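Local coordinates for protein TetR family transcriptional regulator (Chloroflexus aurantiacus, PDB 3NRG) that probably binds DNA through an N-terminal helix-turn-helix and regulates transcription, as do other members of the TetR family, at residues F135-F138 and K139-E143; A160-V163 and L164-F168. One frame throughout, in Å; residues are numbered along the deposited sequence.

Contact 1 (135-143) and contact 2 (160-168) lie on two helices that follow each other in the chain, 124-147 and 157-179. Contact 1 comes first. Their centres are about 10 Å apart, and both belong to the TetR-type C-terminal domain. Each is a local contact between successive turns of one helix. The two helices also pack on each other: Phe135 CE2 comes within 3.5 Å of Phe162 N, and Phe138 CZ within 3.5 Å of Phe168 CD2. Together they build part of the all-helical C-terminal domain, which in this family is usually the ligand-binding and dimerisation part, separate from the predicted helix-turn-helix at 35-54.

Contact 1: residues F135-F138 and K139-E143; sequences FAYF and KQLVE
Tyr137 and Leu141, one helical turn apart, meet through both backbone and side chain. Leu141 N donates to Tyr137 O at 3.1 Å. The same i to i+4 pattern satisfies three more carbonyls. Phe135 O accepts from Lys139 N at 3.0 Å, and Ala136 O accepts from Gln140 N at 3.2 Å. The bond from Val142 N to Phe138 O is 2.9 Å long, with an N-H...O angle of 159°. Lys139 O is used in turn by Glu143 N. Five N-H donors and five carbonyl acceptors are thus paired by regular alpha-helical bonds.

The side chains add apolar packing. With Tyr137 CG anti to its own N (chi1 -177°), the ring is carried to where Leu141 can lie against it. Leu141 CG sits over one face, displaced toward the rim, and CD1 comes 3.6 Å from Tyr137 CE2. The phenol oxygen has its polar partner elsewhere: Tyr137 OH is hydrogen-bonded to the hydroxyl of Tyr90. On another side of the helix, Lys139 CD passes 4.3 Å from Phe135 CE1, while its extended chain leads the amino group away.

This is one stretch of helix 124-147, packed against two others. Tyr137 and Leu141 pack on helix 87-104, and Phe135 and Val142 on helix 157-179. Phe138 touches both, its ring meeting that of Phe168 on helix 157-179.

Contact 2: residues A160-V163 and L164-F168; sequences AAFV and LNVVF
Phe162 and Val166 touch across one turn of helix 157-179. Val166 CB stands 3.8 Å from Phe162 O, the carbonyl that also accepts the hydrogen bond of Val166 N at 3.0 Å. From there the side chain forks. Val166 CG1 reaches the Phe162 ring, 3.6 Å from CE1; CD1 and CZ on either side of that atom are somewhat farther off. CG1 also lies against Phe162 O. CG2 lies between the backbone N and the carbonyl carbon (chi1 -63° places CG1 beside N). Val166 CG2 lies near Phe162 O and is 3.4 Å from Val163 O. The ring is brought to CG1 because Phe162 CG is anti to its own N, with chi1 at 159°.

The backbone repeats the i to i+4 bond along the segment. Leu164 N donates to Ala160 O, Asn165 N to Ala161 O at 2.9 Å, and Val167 N to Val163 O at 3.2 Å.

Outside the segment, Leu164 packs on Val142 of helix 124-147 and on Leu210 of helix 196-214. Val163 and Val167 face helix 196-214 too. The amide of Asn165 is tied elsewhere, its OD1 being hydrogen-bonded to Ser134 OG.

The side chains that meet here are all apolar, so contact between them is by van der Waals packing. The polar bonding across the contact is carried entirely by main-chain N-H and C=O groups. The helix backbone sets the distance between the two side chains, and the Phe162-Val166 pair forms an apolar patch on an exposed side.

Contact 1: residues F135-F138 and K139-E143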
loop_
_atom_site.group_PDB
_atom_site.type_symbol
_atom_site.label_atom_id
_atom_site.label_comp_id
_atom_site.label_asym_id
_atom_site.label_seq_id
_atom_site.Cartn_x
_atom_site.Cartn_y
_atom_site.Cartn_z
ATOM N N PHE A 135 -10.887 5.117 3.839
ATOM C CA PHE A 135 -12.058 5.986 3.639
ATOM C C PHE A 135 -12.706 6.355 4.987
ATOM O O PHE A 135 -13.031 7.525 5.215
ATOM C CB PHE A 135 -13.097 5.304 2.713
ATOM C CG PHE A 135 -14.393 6.075 2.545
ATOM C CD1 PHE A 135 -15.451 5.895 3.433
ATOM C CD2 PHE A 135 -14.557 6.971 1.496
ATOM C CE1 PHE A 135 -16.633 6.628 3.294
ATOM C CE2 PHE A 135 -15.747 7.690 1.350
ATOM C CZ PHE A 135 -16.774 7.518 2.255
ATOM N N ALA A 136 -12.893 5.346 5.871
ATOM C CA ALA A 136 -13.488 5.533 7.196
ATOM C C ALA A 136 -12.656 6.479 8.062
ATOM O O ALA A 136 -13.226 7.283 8.812
ATOM C CB ALA A 136 -13.654 4.190 7.892
ATOM N N TYR A 137 -11.307 6.409 7.943
ATOM C CA TYR A 137 -10.403 7.285 8.699
ATOM C C TYR A 137 -10.506 8.744 8.218
ATOM O O TYR A 137 -10.605 9.653 9.046
ATOM C CB TYR A 137 -8.950 6.773 8.623
ATOM C CG TYR A 137 -7.967 7.594 9.438
ATOM C CD1 TYR A 137 -8.016 7.598 10.832
ATOM C CD2 TYR A 137 -6.950 8.318 8.819
ATOM C CE1 TYR A 137 -7.114 8.349 11.585
ATOM C CE2 TYR A 137 -6.029 9.057 9.563
ATOM C CZ TYR A 137 -6.125 9.080 10.947
ATOM O OH TYR A 137 -5.221 9.803 11.684
ATOM N N PHE A 138 -10.532 8.963 6.879
ATOM C CA PHE A 138 -10.678 10.298 6.303
ATOM C C PHE A 138 -12.012 10.928 6.678
ATOM O O PHE A 138 -12.051 12.114 7.000
ATOM C CB PHE A 138 -10.507 10.269 4.775
ATOM C CG PHE A 138 -9.113 9.921 4.305
ATOM C CD1 PHE A 138 -8.013 10.666 4.721
ATOM C CD2 PHE A 138 -8.910 8.919 3.369
ATOM C CE1 PHE A 138 -6.728 10.358 4.270
ATOM C CE2 PHE A 138 -7.624 8.609 2.920
ATOM C CZ PHE A 138 -6.542 9.332 3.370
ATOM N N LYS A 139 -13.102 10.125 6.686
ATOM C CA LYS A 139 -14.441 10.599 7.076
ATOM C C LYS A 139 -14.433 11.094 8.528
ATOM O O LYS A 139 -14.997 12.148 8.819
ATOM C CB LYS A 139 -15.490 9.489 6.879
ATOM C CG LYS A 139 -16.928 9.997 6.896
ATOM C CD LYS A 139 -17.926 8.865 6.740
ATOM C CE LYS A 139 -19.344 9.357 6.864
ATOM N NZ LYS A 139 -20.320 8.251 6.716
ATOM N N GLN A 140 -13.734 10.363 9.419
ATOM C CA GLN A 140 -13.582 10.734 10.829
ATOM C C GLN A 140 -12.833 12.076 10.952
ATOM O O GLN A 140 -13.264 12.942 11.711
ATOM C CB GLN A 140 -12.837 9.619 11.596
ATOM C CG GLN A 140 -12.802 9.807 13.116
ATOM C CD GLN A 140 -11.928 8.770 13.808
ATOM O OE1 GLN A 140 -11.822 7.609 13.382
ATOM N NE2 GLN A 140 -11.318 9.160 14.919
ATOM N N LEU A 141 -11.743 12.261 10.160
ATOM C CA LEU A 141 -10.948 13.506 10.161
ATOM C C LEU A 141 -11.758 14.695 9.656
ATOM O O LEU A 141 -11.659 15.784 10.226
ATOM C CB LEU A 141 -9.667 13.356 9.314
ATOM C CG LEU A 141 -8.607 12.369 9.809
ATOM C CD1 LEU A 141 -7.475 12.273 8.822
ATOM C CD2 LEU A 141 -8.057 12.776 11.162
ATOM N N VAL A 142 -12.551 14.494 8.575
ATOM C CA VAL A 142 -13.391 15.556 8.000
ATOM C C VAL A 142 -14.509 15.944 8.977
ATOM O O VAL A 142 -14.753 17.136 9.179
ATOM C CB VAL A 142 -13.932 15.186 6.583
ATOM C CG1 VAL A 142 -14.914 16.233 6.073
ATOM C CG2 VAL A 142 -12.791 15.007 5.597
ATOM N N GLU A 143 -15.144 14.939 9.636
ATOM C CA GLU A 143 -16.194 15.189 10.642
ATOM C C GLU A 143 -15.650 15.990 11.822
ATOM O O GLU A 143 -16.339 16.885 12.319
ATOM C CB GLU A 143 -16.828 13.876 11.119
ATOM C CG GLU A 143 -17.890 13.350 10.170
ATOM C CD GLU A 143 -18.319 11.911 10.382
ATOM O OE1 GLU A 143 -17.485 11.098 10.844
ATOM O OE2 GLU A 143 -19.457 11.574 9.981
#

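Contact 2: residues A160-V163 and L164-F168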
loop_
_atom_site.group_PDB
_atom_site.type_symbol
_atom_site.label_atom_id
_atom_site.label_comp_id
_atom_site.label_asym_id
_atom_site.label_seq_id
_atom_site.Cartn_x
_atom_site.Cartn_y
_atom_site.Cartn_z
ATOM N N ALA A 160 -16.167 14.355 0.869
ATOM C CA ALA A 160 -14.794 14.814 1.108
ATOM C C ALA A 160 -13.849 13.622 1.353
ATOM O O ALA A 160 -12.710 13.639 0.878
ATOM C CB ALA A 160 -14.759 15.766 2.293
ATOM N N ALA A 161 -14.340 12.570 2.072
ATOM C CA ALA A 161 -13.569 11.352 2.337
ATOM C C ALA A 161 -13.308 10.595 1.039
ATOM O O ALA A 161 -12.214 10.064 0.851
ATOM C CB ALA A 161 -14.310 10.467 3.316
ATOM N N PHE A 162 -14.305 10.577 0.122
ATOM C CA PHE A 162 -14.165 9.946 -1.191
ATOM C C PHE A 162 -13.033 10.599 -1.988
ATOM O O PHE A 162 -12.188 9.895 -2.538
ATOM C CB PHE A 162 -15.499 10.007 -1.973
ATOM C CG PHE A 162 -15.339 9.859 -3.470
ATOM C CD1 PHE A 162 -15.092 8.613 -4.043
ATOM C CD2 PHE A 162 -15.383 10.971 -4.304
ATOM C CE1 PHE A 162 -14.901 8.485 -5.417
ATOM C CE2 PHE A 162 -15.180 10.842 -5.676
ATOM C CZ PHE A 162 -14.935 9.602 -6.225
ATOM N N VAL A 163 -13.018 11.944 -2.044
ATOM C CA VAL A 163 -11.994 12.723 -2.764
ATOM C C VAL A 163 -10.597 12.475 -2.172
ATOM O O VAL A 163 -9.654 12.245 -2.920
ATOM C CB VAL A 163 -12.352 14.247 -2.818
ATOM C CG1 VAL A 163 -11.250 15.054 -3.498
ATOM C CG2 VAL A 163 -13.689 14.469 -3.519
ATOM N N LEU A 164 -10.477 12.489 -0.831
ATOM C CA LEU A 164 -9.198 12.232 -0.154
ATOM C C LEU A 164 -8.710 10.799 -0.421
ATOM O O LEU A 164 -7.550 10.604 -0.795
ATOM C CB LEU A 164 -9.321 12.477 1.360
ATOM C CG LEU A 164 -9.522 13.938 1.807
ATOM C CD1 LEU A 164 -10.035 14.002 3.224
ATOM C CD2 LEU A 164 -8.240 14.734 1.686
ATOM N N ASN A 165 -9.614 9.805 -0.289
ATOM C CA ASN A 165 -9.284 8.393 -0.502
ATOM C C ASN A 165 -8.775 8.098 -1.918
ATOM O O ASN A 165 -7.765 7.416 -2.055
ATOM C CB ASN A 165 -10.468 7.489 -0.144
ATOM C CG ASN A 165 -10.130 6.015 -0.168
ATOM O OD1 ASN A 165 -9.288 5.526 0.600
ATOM N ND2 ASN A 165 -10.791 5.274 -1.041
ATOM N N VAL A 166 -9.451 8.621 -2.966
ATOM C CA VAL A 166 -9.024 8.377 -4.360
ATOM C C VAL A 166 -7.684 9.035 -4.691
ATOM O O VAL A 166 -6.881 8.454 -5.412
ATOM C CB VAL A 166 -10.121 8.680 -5.426
ATOM C CG1 VAL A 166 -11.330 7.768 -5.239
ATOM C CG2 VAL A 166 -10.536 10.157 -5.414
ATOM N N VAL A 167 -7.425 10.221 -4.127
ATOM C CA VAL A 167 -6.164 10.937 -4.336
ATOM C C VAL A 167 -5.016 10.175 -3.670
ATOM O O VAL A 167 -4.032 9.842 -4.338
ATOM C CB VAL A 167 -6.256 12.408 -3.841
ATOM C CG1 VAL A 167 -4.877 13.039 -3.738
ATOM C CG2 VAL A 167 -7.165 13.237 -4.747
ATOM N N PHE A 168 -5.174 9.840 -2.369
ATOM C CA PHE A 168 -4.160 9.105 -1.594
ATOM C C PHE A 168 -3.840 7.719 -2.199
ATOM O O PHE A 168 -2.696 7.269 -2.142
ATOM C CB PHE A 168 -4.605 8.962 -0.123
ATOM C CG PHE A 168 -4.266 10.139 0.760
ATOM C CD1 PHE A 168 -4.849 11.383 0.547
ATOM C CD2 PHE A 168 -3.413 9.990 1.848
ATOM C CE1 PHE A 168 -4.541 12.470 1.370
ATOM C CE2 PHE A 168 -3.122 11.072 2.685
ATOM C CZ PHE A 168 -3.675 12.309 2.431
#